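Side-chain contacts in periplasmic cell division protein (SufI) (Aquifex aeolicus, PDB 6SYY), which is a multicopper oxidase that probably oxidises its substrates and passes the electrons to dioxygen through its copper centres: residues E183-D186 / N187-Q190; E73-P76 / G77-T80; L304-F307 / R308-S311; L56-D59 / G60-V63; G164-G167 / Y168-Y172. All blocks are in the same frame, centred on the assembly; numbering follows the deposited sequence.

Interaction 1 (E183-D186 / N187-Q190); sequences EDED and NLKQ
The carboxamide of Asn187 turns one face to the backbone carbonyl of Glu183, whose O sits almost straight over the amide carbon at 3.4 Å from CG. At its ND2 end the amide gives a hydrogen bond to a water, 2.6 Å from ND2, and that water donates to the carboxylate of Glu183, 3.0 Å from OE2. The flat group thus leans on the helix backbone and reaches its neighbour one turn back through solvent. This is an i to i+4 pairing in the opening turns of the helix 183-192, and four consecutive backbone bonds hold the pitch, among them Asn187 N to Glu183 O at 3.0 Å and Lys189 N to Glu185 O at 2.8 Å. The torsion of Asn187 (chi1 -61°) puts CG beside its own backbone N, folding the amide back over the preceding turn.

Charges on other sides of the helix are spent on the body of the protein. Glu185 bends at chi2 (63°) and gives OE1 to a salt bridge with Arg249; it and Leu188 cross at a slant, Glu185 OE1 4.2 Å from Leu188 CD2, and the leucine packs on Pro379 and Leu382. Asp186 binds Arg98 through OD2, and Asp182 just ahead of the helix accepts from Glu185 N with OD1. Acids near the helix start would be expected to suit the positive end of its dipole. Lys189 heads off from the acids, its NZ 6.9 Å from Asp186 OD1, while its CB lies 3.3 Å from Glu185 O.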
loop_
_atom_site.group_PDB
_atom_site.type_symbol
_atom_site.label_atom_id
_atom_site.label_comp_id
_atom_site.label_asym_id
_atom_site.label_seq_id
_atom_site.Cartn_x
_atom_site.Cartn_y
_atom_site.Cartn_z
ATOM N N GLU A 183 11.615 5.879 17.088
ATOM C CA GLU A 183 11.593 5.638 18.525
ATOM C C GLU A 183 10.249 5.080 18.988
ATOM O O GLU A 183 10.210 4.267 19.920
ATOM C CB GLU A 183 11.938 6.930 19.266
ATOM C CG GLU A 183 12.153 6.764 20.762
ATOM C CD GLU A 183 12.614 8.046 21.427
ATOM O OE1 GLU A 183 12.782 9.058 20.713
ATOM O OE2 GLU A 183 12.810 8.043 22.661
ATOM N N ASP A 184 9.146 5.485 18.348
ATOM C CA ASP A 184 7.836 4.955 18.727
ATOM C C ASP A 184 7.741 3.464 18.445
ATOM O O ASP A 184 7.209 2.702 19.262
ATOM C CB ASP A 184 6.721 5.694 17.987
ATOM C CG ASP A 184 6.430 7.052 18.577
ATOM O OD1 ASP A 184 6.651 7.227 19.795
ATOM O OD2 ASP A 184 5.972 7.939 17.823
ATOM N N GLU A 185 8.234 3.034 17.281
ATOM C CA GLU A 185 8.276 1.608 16.978
ATOM C C GLU A 185 9.173 0.866 17.960
ATOM O O GLU A 185 8.886 -0.280 18.330
ATOM C CB GLU A 185 8.752 1.389 15.543
ATOM C CG GLU A 185 8.955 -0.071 15.168
ATOM C CD GLU A 185 7.670 -0.879 15.216
ATOM O OE1 GLU A 185 6.580 -0.282 15.080
ATOM O OE2 GLU A 185 7.752 -2.116 15.389
ATOM N N ASP A 186 10.259 1.506 18.398
ATOM C CA ASP A 186 11.139 0.884 19.383
ATOM C C ASP A 186 10.385 0.577 20.668
ATOM O O ASP A 186 10.474 -0.534 21.204
ATOM C CB ASP A 186 12.334 1.792 19.675
ATOM C CG ASP A 186 13.334 1.838 18.535
ATOM O OD1 ASP A 186 13.169 1.083 17.553
ATOM O OD2 ASP A 186 14.289 2.636 18.629
ATOM N N ASN A 187 9.627 1.553 21.174
ATOM C CA ASN A 187 8.898 1.346 22.421
ATOM C C ASN A 187 7.807 0.296 22.261
ATOM O O ASN A 187 7.563 -0.498 23.176
ATOM C CB ASN A 187 8.312 2.670 22.907
ATOM C CG ASN A 187 9.381 3.707 23.188
ATOM O OD1 ASN A 187 10.535 3.369 23.462
ATOM N ND2 ASN A 187 9.005 4.979 23.121
ATOM N N LEU A 188 7.140 0.270 21.106
ATOM C CA LEU A 188 6.141 -0.765 20.870
ATOM C C LEU A 188 6.787 -2.139 20.771
ATOM O O LEU A 188 6.271 -3.116 21.327
ATOM C CB LEU A 188 5.353 -0.460 19.599
ATOM C CG LEU A 188 4.221 -1.453 19.333
ATOM C CD1 LEU A 188 3.117 -1.324 20.384
ATOM C CD2 LEU A 188 3.672 -1.252 17.934
ATOM N N LYS A 189 7.917 -2.233 20.066
ATOM C CA LYS A 189 8.602 -3.514 19.918
ATOM C C LYS A 189 9.026 -4.062 21.273
ATOM O O LYS A 189 8.965 -5.274 21.509
ATOM C CB LYS A 189 9.805 -3.349 18.985
ATOM C CG LYS A 189 10.698 -4.570 18.837
ATOM C CD LYS A 189 11.847 -4.285 17.867
ATOM C CE LYS A 189 12.883 -5.405 17.856
ATOM N NZ LYS A 189 13.531 -5.589 19.188
ATOM N N GLN A 190 9.434 -3.179 22.187
ATOM C CA GLN A 190 9.815 -3.622 23.523
ATOM C C GLN A 190 8.592 -3.987 24.352
ATOM O O GLN A 190 8.594 -5.001 25.059
ATOM C CB GLN A 190 10.625 -2.534 24.222
ATOM C CG GLN A 190 11.050 -2.899 25.630
ATOM C CD GLN A 190 11.656 -1.729 26.372
ATOM O OE1 GLN A 190 12.841 -1.737 26.707
ATOM N NE2 GLN A 190 10.844 -0.714 26.637
HETATM O O HOH W 1 10.253 7.120 23.901
#

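Interaction 2 (E73-P76 / G77-T80); sequences EVIP and GKST
Glu73 reaches round the turn to Gly77 with an almost straight chain. Its CB lies 3.9 Å from Lys78 O, and CG draws a little nearer to the same oxygen, at 3.6 Å. CD of Glu73 comes 3.7 Å from Gly77 N, and OE2 accepts from that N at 2.8 Å in a nearly linear bond (173° at the hydrogen), using the anti lone pair, away from OE1. CG anti to the backbone N (chi1 -171°) sets the chain beside its own carbonyl carbon, and its extended run carries OE2 to this amide. The N-H belongs to the third residue of a type II beta turn from Ile75 to Lys78, closed by Lys78 N to Ile75 O at 3.0 Å, between antiparallel strands 63-72 and 80-86. Gly77 has the positive phi that suits this place. At the base of the same side chain, Glu73 CA makes a CA-H...O contact with Lys78 O (3.4 Å). The lysine chain slants across Ile75, its CD 3.9 Å from Ile75 CG2, while Val74 and Ile75 rest on Phe210. A water accepts from Ile75 N, 3.0 Å away, and donates to Lys78 O and to Thr80 OG1, which also bonds to Gly214 O.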
loop_
_atom_site.group_PDB
_atom_site.type_symbol
_atom_site.label_atom_id
_atom_site.label_comp_id
_atom_site.label_asym_id
_atom_site.label_seq_id
_atom_site.Cartn_x
_atom_site.Cartn_y
_atom_site.Cartn_z
ATOM N N GLU A 73 8.157 -20.737 -7.847
ATOM C CA GLU A 73 7.309 -21.896 -7.579
ATOM C C GLU A 73 6.233 -21.487 -6.577
ATOM O O GLU A 73 6.323 -21.753 -5.380
ATOM C CB GLU A 73 8.139 -23.066 -7.065
ATOM C CG GLU A 73 7.355 -24.356 -6.973
ATOM C CD GLU A 73 8.141 -25.475 -6.338
ATOM O OE1 GLU A 73 9.098 -25.184 -5.589
ATOM O OE2 GLU A 73 7.798 -26.647 -6.595
ATOM N N VAL A 74 5.198 -20.820 -7.090
ATOM C CA VAL A 74 4.079 -20.394 -6.251
ATOM C C VAL A 74 3.183 -21.579 -5.919
ATOM O O VAL A 74 2.865 -21.834 -4.752
ATOM C CB VAL A 74 3.292 -19.269 -6.951
ATOM C CG1 VAL A 74 2.173 -18.752 -6.056
ATOM C CG2 VAL A 74 4.230 -18.142 -7.359
ATOM N N ILE A 75 2.761 -22.307 -6.947
ATOM C CA ILE A 75 2.072 -23.582 -6.785
ATOM C C ILE A 75 3.129 -24.681 -6.837
ATOM O O ILE A 75 3.877 -24.751 -7.824
ATOM C CB ILE A 75 1.021 -23.785 -7.882
ATOM C CG1 ILE A 75 0.003 -22.644 -7.866
ATOM C CG2 ILE A 75 0.345 -25.140 -7.735
ATOM C CD1 ILE A 75 -0.721 -22.469 -9.182
ATOM N N PRO A 76 3.232 -25.536 -5.820
ATOM C CA PRO A 76 4.290 -26.557 -5.817
ATOM C C PRO A 76 4.240 -27.425 -7.067
ATOM O O PRO A 76 3.179 -27.910 -7.468
ATOM C CB PRO A 76 3.995 -27.367 -4.550
ATOM C CG PRO A 76 3.270 -26.409 -3.663
ATOM C CD PRO A 76 2.433 -25.566 -4.584
ATOM N N GLY A 77 5.402 -27.603 -7.691
ATOM C CA GLY A 77 5.512 -28.383 -8.904
ATOM C C GLY A 77 5.318 -27.610 -10.192
ATOM O O GLY A 77 5.400 -28.207 -11.269
ATOM N N LYS A 78 5.065 -26.309 -10.122
ATOM C CA LYS A 78 4.851 -25.498 -11.309
ATOM C C LYS A 78 5.752 -24.273 -11.251
ATOM O O LYS A 78 5.962 -23.695 -10.181
ATOM C CB LYS A 78 3.376 -25.084 -11.431
ATOM C CG LYS A 78 2.423 -26.272 -11.533
ATOM C CD LYS A 78 0.963 -25.846 -11.504
ATOM C CE LYS A 78 0.039 -27.050 -11.643
ATOM N NZ LYS A 78 -1.400 -26.668 -11.609
ATOM N N SER A 79 6.296 -23.890 -12.404
ATOM C CA SER A 79 7.168 -22.729 -12.514
ATOM C C SER A 79 6.380 -21.589 -13.142
ATOM O O SER A 79 5.897 -21.709 -14.272
ATOM C CB SER A 79 8.412 -23.048 -13.341
ATOM O OG SER A 79 8.071 -23.306 -14.690
ATOM N N THR A 80 6.246 -20.492 -12.405
ATOM C CA THR A 80 5.482 -19.336 -12.848
ATOM C C THR A 80 6.450 -18.240 -13.262
ATOM O O THR A 80 7.280 -17.807 -12.457
ATOM C CB THR A 80 4.553 -18.837 -11.744
ATOM O OG1 THR A 80 3.701 -19.909 -11.322
ATOM C CG2 THR A 80 3.704 -17.677 -12.251
HETATM O O HOH W 2 4.039 -21.726 -9.571
#

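Interaction 3 (L304-F307 / R308-S311); sequences LVDF and RDAS
Asp306 and Arg308 face each other side-on, carboxylate and guanidinium nearly coplanar with 29° between their planes, although the two side chains approach at a slant. The motif is an Asx turn with a salt bridge laid over it, where strand 300-306 gives way to a short 3-10 turn. OD1 of Asp306 takes Arg308 NE at 2.8 Å on its syn lone pair, almost in the guanidinium plane, and accepts Arg308 N at 3.0 Å from the anti side, tilted out of the carboxylate plane. Asp306 OD2 meets Arg308 NH2 at 2.9 Å, again off plane. Three bonds therefore grip one carboxylate and fix its rotation. Arginine curls back at chi3 (-65°) to bring NE and NH2 round to it, while its NH1 and NH2 also donate to the carbonyls of Tyr374 and Lys376.

The backbone tightens the same corner: Asp309 N to Asp306 O at 3.0 Å, and Ala310 N to Phe307 O at 3.0 Å. Phe307 leaves the turn for the domain interior, where its ring meets Phe366 and Tyr248. Asp309 stands near the first acid, a proximity that the arginines around probably offset, since its OD2 pairs with Arg273. A water accepts from Asp306 N at 3.0 Å and lies 3.1 Å from Asp309 OD2.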
loop_
_atom_site.group_PDB
_atom_site.type_symbol
_atom_site.label_atom_id
_atom_site.label_comp_id
_atom_site.label_asym_id
_atom_site.label_seq_id
_atom_site.Cartn_x
_atom_site.Cartn_y
_atom_site.Cartn_z
ATOM N N LEU A 304 -3.007 -5.508 15.706
ATOM C CA LEU A 304 -2.597 -6.409 16.775
ATOM C C LEU A 304 -3.704 -7.427 16.997
ATOM O O LEU A 304 -4.878 -7.057 17.112
ATOM C CB LEU A 304 -2.321 -5.654 18.080
ATOM C CG LEU A 304 -1.110 -4.721 18.194
ATOM C CD1 LEU A 304 -1.073 -4.080 19.573
ATOM C CD2 LEU A 304 0.196 -5.447 17.902
ATOM N N VAL A 305 -3.335 -8.701 17.042
ATOM C CA VAL A 305 -4.272 -9.789 17.292
ATOM C C VAL A 305 -3.771 -10.551 18.508
ATOM O O VAL A 305 -2.626 -11.022 18.523
ATOM C CB VAL A 305 -4.414 -10.720 16.079
ATOM C CG1 VAL A 305 -5.456 -11.788 16.357
ATOM C CG2 VAL A 305 -4.789 -9.925 14.845
ATOM N N ASP A 306 -4.618 -10.664 19.527
ATOM C CA ASP A 306 -4.245 -11.338 20.768
ATOM C C ASP A 306 -4.790 -12.758 20.696
ATOM O O ASP A 306 -5.941 -13.022 21.043
ATOM C CB ASP A 306 -4.771 -10.581 21.981
ATOM C CG ASP A 306 -4.124 -11.039 23.276
ATOM O OD1 ASP A 306 -3.561 -12.150 23.296
ATOM O OD2 ASP A 306 -4.178 -10.292 24.275
ATOM N N PHE A 307 -3.948 -13.683 20.247
ATOM C CA PHE A 307 -4.389 -15.067 20.153
ATOM C C PHE A 307 -4.538 -15.736 21.516
ATOM O O PHE A 307 -4.962 -16.896 21.569
ATOM C CB PHE A 307 -3.431 -15.863 19.262
ATOM C CG PHE A 307 -3.578 -15.555 17.800
ATOM C CD1 PHE A 307 -4.676 -16.014 17.088
ATOM C CD2 PHE A 307 -2.621 -14.800 17.133
ATOM C CE1 PHE A 307 -4.820 -15.724 15.735
ATOM C CE2 PHE A 307 -2.760 -14.505 15.780
ATOM C CZ PHE A 307 -3.860 -14.966 15.082
ATOM N N ARG A 308 -4.221 -15.045 22.615
ATOM C CA ARG A 308 -4.602 -15.550 23.930
ATOM C C ARG A 308 -6.115 -15.588 24.106
ATOM O O ARG A 308 -6.604 -16.288 24.999
ATOM C CB ARG A 308 -3.969 -14.706 25.035
ATOM C CG ARG A 308 -2.457 -14.775 25.067
ATOM C CD ARG A 308 -1.862 -13.815 26.084
ATOM N NE ARG A 308 -2.107 -12.419 25.732
ATOM C CZ ARG A 308 -1.652 -11.382 26.429
ATOM N NH1 ARG A 308 -0.920 -11.583 27.518
ATOM N NH2 ARG A 308 -1.927 -10.144 26.039
ATOM N N ASP A 309 -6.865 -14.846 23.280
ATOM C CA ASP A 309 -8.319 -14.991 23.252
ATOM C C ASP A 309 -8.729 -16.407 22.890
ATOM O O ASP A 309 -9.803 -16.865 23.296
ATOM C CB ASP A 309 -8.941 -14.026 22.241
ATOM C CG ASP A 309 -8.799 -12.582 22.640
ATOM O OD1 ASP A 309 -8.253 -12.309 23.729
ATOM O OD2 ASP A 309 -9.242 -11.711 21.863
ATOM N N ALA A 310 -7.907 -17.096 22.114
ATOM C CA ALA A 310 -8.211 -18.419 21.598
ATOM C C ALA A 310 -7.623 -19.498 22.501
ATOM O O ALA A 310 -6.729 -19.251 23.313
ATOM C CB ALA A 310 -7.669 -18.568 20.172
ATOM N N SER A 311 -8.142 -20.708 22.346
ATOM C CA SER A 311 -7.627 -21.871 23.047
ATOM C C SER A 311 -6.685 -22.639 22.134
ATOM O O SER A 311 -6.778 -22.558 20.907
ATOM C CB SER A 311 -8.766 -22.783 23.504
ATOM O OG SER A 311 -9.727 -22.052 24.242
HETATM O O HOH W 3 -7.592 -10.618 19.461
#

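Interaction 4 (L56-D59 / G60-V63); sequences LFPD and GQRV
The loop 57-62 carries the chain from strand 54-56 in one sheet to strand 63-72 in another, as in the beta-sandwich of a cupredoxin-like domain, and folds back so that Val63 covers Phe57. The methyl CG2 of the valine makes a CH-pi contact over one face of the ring, 4.0 Å from its centroid and 23° off the normal, displaced toward the rim. Val63 CB sits over the same face at the para carbon, 3.4 Å from Phe57 CZ, and CG1 touches CE1 and CZ. Val63 has CG1 anti to its backbone N (chi1 175°), which turns CG2 back over both the ring and the neighbouring proline. Pro58 continues the apolar patch: its CD is 3.6 Å from Val63 CG2, and its CG is 3.8 Å from Gln61 CB, the glutamine chain running at about a right angle to it. Phe103 stacks on the Phe57 ring, while Asp59, its OD1 bonded to Thr102 N, ties the outer bend to strand 102-110. Gly60 takes a positive phi at this bend. A water inside the bend donates to two carbonyls, 2.6 Å from Pro58 O and 2.6 Å from Gln61 O.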
loop_
_atom_site.group_PDB
_atom_site.type_symbol
_atom_site.label_atom_id
_atom_site.label_comp_id
_atom_site.label_asym_id
_atom_site.label_seq_id
_atom_site.Cartn_x
_atom_site.Cartn_y
_atom_site.Cartn_z
ATOM N N LEU A 56 18.341 -4.997 5.548
ATOM C CA LEU A 56 18.631 -3.789 6.310
ATOM C C LEU A 56 19.296 -2.794 5.368
ATOM O O LEU A 56 20.493 -2.887 5.084
ATOM C CB LEU A 56 19.512 -4.121 7.507
ATOM C CG LEU A 56 19.015 -5.320 8.316
ATOM C CD1 LEU A 56 19.965 -5.639 9.449
ATOM C CD2 LEU A 56 17.616 -5.067 8.850
ATOM N N PHE A 57 18.516 -1.850 4.864
ATOM C CA PHE A 57 19.025 -0.892 3.892
ATOM C C PHE A 57 20.062 0.006 4.556
ATOM O O PHE A 57 19.727 0.723 5.509
ATOM C CB PHE A 57 17.875 -0.070 3.331
ATOM C CG PHE A 57 18.023 0.280 1.882
ATOM C CD1 PHE A 57 17.407 -0.487 0.906
ATOM C CD2 PHE A 57 18.768 1.383 1.492
ATOM C CE1 PHE A 57 17.536 -0.163 -0.439
ATOM C CE2 PHE A 57 18.904 1.712 0.150
ATOM C CZ PHE A 57 18.284 0.940 -0.815
ATOM N N PRO A 58 21.314 -0.002 4.104
ATOM C CA PRO A 58 22.353 0.770 4.788
ATOM C C PRO A 58 22.142 2.268 4.631
ATOM O O PRO A 58 21.459 2.742 3.720
ATOM C CB PRO A 58 23.641 0.318 4.092
ATOM C CG PRO A 58 23.196 -0.059 2.722
ATOM C CD PRO A 58 21.832 -0.680 2.903
ATOM N N ASP A 59 22.766 3.017 5.537
ATOM C CA ASP A 59 22.614 4.467 5.605
ATOM C C ASP A 59 23.629 5.124 4.668
ATOM O O ASP A 59 24.840 5.074 4.911
ATOM C CB ASP A 59 22.785 4.945 7.047
ATOM C CG ASP A 59 22.601 6.441 7.195
ATOM O OD1 ASP A 59 22.172 7.090 6.222
ATOM O OD2 ASP A 59 22.893 6.968 8.288
ATOM N N GLY A 60 23.134 5.740 3.598
ATOM C CA GLY A 60 24.000 6.466 2.691
ATOM C C GLY A 60 24.932 5.617 1.860
ATOM O O GLY A 60 25.926 6.135 1.345
ATOM N N GLN A 61 24.646 4.325 1.716
ATOM C CA GLN A 61 25.449 3.426 0.897
ATOM C C GLN A 61 24.599 2.916 -0.251
ATOM O O GLN A 61 23.456 2.497 -0.044
ATOM C CB GLN A 61 25.986 2.257 1.715
ATOM C CG GLN A 61 26.950 2.669 2.800
ATOM C CD GLN A 61 27.529 1.476 3.519
ATOM O OE1 GLN A 61 27.629 0.387 2.951
ATOM N NE2 GLN A 61 27.904 1.665 4.778
ATOM N N ARG A 62 25.162 2.945 -1.455
ATOM C CA ARG A 62 24.387 2.656 -2.652
ATOM C C ARG A 62 23.976 1.190 -2.704
ATOM O O ARG A 62 24.778 0.291 -2.438
ATOM C CB ARG A 62 25.187 3.026 -3.899
ATOM C CG ARG A 62 25.150 4.509 -4.223
ATOM C CD ARG A 62 23.805 4.887 -4.819
ATOM N NE ARG A 62 23.463 6.280 -4.557
ATOM C CZ ARG A 62 22.381 6.887 -5.036
ATOM N NH1 ARG A 62 21.537 6.225 -5.817
ATOM N NH2 ARG A 62 22.146 8.158 -4.739
ATOM N N VAL A 63 22.712 0.962 -3.060
ATOM C CA VAL A 63 22.119 -0.366 -3.144
ATOM C C VAL A 63 21.451 -0.513 -4.504
ATOM O O VAL A 63 20.617 0.319 -4.882
ATOM C CB VAL A 63 21.087 -0.599 -2.026
ATOM C CG1 VAL A 63 20.395 -1.942 -2.213
ATOM C CG2 VAL A 63 21.747 -0.498 -0.667
HETATM O O HOH W 4 21.575 3.775 1.314
#

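Interaction 5 (G164-G167 / Y168-Y172); sequences GRTG and YQVYY
Two successive bends, chi2 -73° and chi3 -75°, curl Arg165 back over the ring of Tyr168, which leaves the helix with its CG anti to the backbone N and comes to lie alongside. The guanidinium rests flat on the phenol in a cation-pi stack, with 21° between the planes and Arg165 CZ 3.8 Å from the ring centroid. NH2 does most of the touching: it stands over the middle of the ring, 3.3 Å from Tyr168 CD1, whereas NH1 reaches toward CD2. The opposite face of the same ring takes Tyr172 CD1, which leaves the phenol sandwiched between the arginine and a second aromatic ring. Glu113 pairs with Arg165 NE and would be expected to balance its charge while holding the guanidinium in place.

Arg165 occupies the N-cap position of helix 166-172. Its carbonyl O accepts Gln169 N at 3.1 Å, Thr166 O takes Val170 N at 3.0 Å, and the carboxylate of Asp516 receives the first amides, Thr166 N and Gly167 N. A water bridges the start of the helix, donating to Gly164 O and accepting from Tyr168 N at 3.0 Å. On the inward side, Thr166 and Val170 run side by side, CG2 to CG2 4.0 Å, and pack against Leu512 of helix 512-516. Thr166 OG1 bonds to Pro162 O. The side chains of Thr166 and Val170 come within about 4 Å of those of His161 and His159 respectively, copper ligands of the trinuclear centre characteristic of multicopper oxidases.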
loop_
_atom_site.group_PDB
_atom_site.type_symbol
_atom_site.label_atom_id
_atom_site.label_comp_id
_atom_site.label_asym_id
_atom_site.label_seq_id
_atom_site.Cartn_x
_atom_site.Cartn_y
_atom_site.Cartn_z
ATOM N N GLY A 164 1.165 3.533 -17.896
ATOM C CA GLY A 164 0.327 2.552 -18.558
ATOM C C GLY A 164 0.644 1.095 -18.290
ATOM O O GLY A 164 -0.144 0.229 -18.689
ATOM N N ARG A 165 1.755 0.778 -17.627
ATOM C CA ARG A 165 2.144 -0.613 -17.416
ATOM C C ARG A 165 2.332 -0.949 -15.941
ATOM O O ARG A 165 2.920 -1.986 -15.615
ATOM C CB ARG A 165 3.413 -0.934 -18.207
ATOM C CG ARG A 165 3.199 -0.899 -19.708
ATOM C CD ARG A 165 2.392 -2.099 -20.174
ATOM N NE ARG A 165 3.199 -3.316 -20.175
ATOM C CZ ARG A 165 2.751 -4.516 -20.531
ATOM N NH1 ARG A 165 1.491 -4.669 -20.911
ATOM N NH2 ARG A 165 3.563 -5.564 -20.506
ATOM N N THR A 166 1.837 -0.096 -15.042
ATOM C CA THR A 166 1.991 -0.362 -13.616
ATOM C C THR A 166 1.170 -1.573 -13.189
ATOM O O THR A 166 1.647 -2.411 -12.413
ATOM C CB THR A 166 1.605 0.876 -12.804
ATOM O OG1 THR A 166 2.562 1.919 -13.036
ATOM C CG2 THR A 166 1.570 0.552 -11.314
ATOM N N GLY A 167 -0.061 -1.690 -13.688
ATOM C CA GLY A 167 -0.857 -2.866 -13.375
ATOM C C GLY A 167 -0.191 -4.149 -13.829
ATOM O O GLY A 167 -0.212 -5.160 -13.120
ATOM N N TYR A 168 0.431 -4.123 -15.008
ATOM C CA TYR A 168 1.097 -5.319 -15.511
ATOM C C TYR A 168 2.264 -5.718 -14.614
ATOM O O TYR A 168 2.382 -6.879 -14.205
ATOM C CB TYR A 168 1.576 -5.094 -16.948
ATOM C CG TYR A 168 2.335 -6.274 -17.518
ATOM C CD1 TYR A 168 3.706 -6.410 -17.319
ATOM C CD2 TYR A 168 1.682 -7.252 -18.250
ATOM C CE1 TYR A 168 4.401 -7.488 -17.828
ATOM C CE2 TYR A 168 2.371 -8.332 -18.768
ATOM C CZ TYR A 168 3.731 -8.447 -18.552
ATOM O OH TYR A 168 4.426 -9.521 -19.066
ATOM N N GLN A 169 3.146 -4.768 -14.305
ATOM C CA GLN A 169 4.383 -5.126 -13.621
ATOM C C GLN A 169 4.135 -5.490 -12.163
ATOM O O GLN A 169 4.771 -6.408 -11.631
ATOM C CB GLN A 169 5.398 -3.992 -13.743
ATOM C CG GLN A 169 5.880 -3.767 -15.165
ATOM C CD GLN A 169 7.185 -3.006 -15.219
ATOM O OE1 GLN A 169 7.347 -1.978 -14.560
ATOM N NE2 GLN A 169 8.133 -3.518 -15.994
ATOM N N VAL A 170 3.217 -4.789 -11.496
ATOM C CA VAL A 170 2.865 -5.160 -10.129
ATOM C C VAL A 170 2.268 -6.559 -10.107
ATOM O O VAL A 170 2.680 -7.420 -9.321
ATOM C CB VAL A 170 1.904 -4.126 -9.520
ATOM C CG1 VAL A 170 1.380 -4.614 -8.172
ATOM C CG2 VAL A 170 2.603 -2.786 -9.369
ATOM N N TYR A 171 1.308 -6.813 -10.999
ATOM C CA TYR A 171 0.652 -8.114 -11.040
ATOM C C TYR A 171 1.635 -9.237 -11.339
ATOM O O TYR A 171 1.477 -10.349 -10.824
ATOM C CB TYR A 171 -0.466 -8.099 -12.078
ATOM C CG TYR A 171 -1.201 -9.412 -12.197
ATOM C CD1 TYR A 171 -2.110 -9.807 -11.225
ATOM C CD2 TYR A 171 -0.991 -10.257 -13.281
ATOM C CE1 TYR A 171 -2.784 -11.007 -11.323
ATOM C CE2 TYR A 171 -1.672 -11.460 -13.393
ATOM C CZ TYR A 171 -2.569 -11.829 -12.408
ATOM O OH TYR A 171 -3.254 -13.020 -12.499
ATOM N N TYR A 172 2.653 -8.976 -12.156
ATOM C CA TYR A 172 3.600 -10.034 -12.479
ATOM C C TYR A 172 4.704 -10.190 -11.440
ATOM O O TYR A 172 5.517 -11.113 -11.563
ATOM C CB TYR A 172 4.196 -9.809 -13.875
ATOM C CG TYR A 172 3.392 -10.528 -14.931
ATOM C CD1 TYR A 172 2.319 -9.909 -15.559
ATOM C CD2 TYR A 172 3.673 -11.845 -15.265
ATOM C CE1 TYR A 172 1.563 -10.578 -16.507
ATOM C CE2 TYR A 172 2.925 -12.520 -16.212
ATOM C CZ TYR A 172 1.873 -11.880 -16.830
ATOM O OH TYR A 172 1.126 -12.545 -17.771
HETATM O O HOH W 5 -0.653 -2.451 -17.316
#

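In the fold
Of the five local contacts, interaction 5 alone adjoins the copper site: the side chain of Thr166 lies about 6 Å from the bound oxygen atom and about 7 Å from a copper. The other four are structural and lie away from the metal ligands. Interaction 2 is the one nearest to interaction 5, about 7 Å between nearest atoms. Interactions 1 and 3 come within about 5 Å of each other, and interaction 4 is about 10 Å from interaction 1, again between nearest atoms. Interactions 1 and 5 fall on opposite sides of the chain's centre, their own centres about 35 Å apart, and interactions 3 and 5 do likewise at about 37 Å between centres.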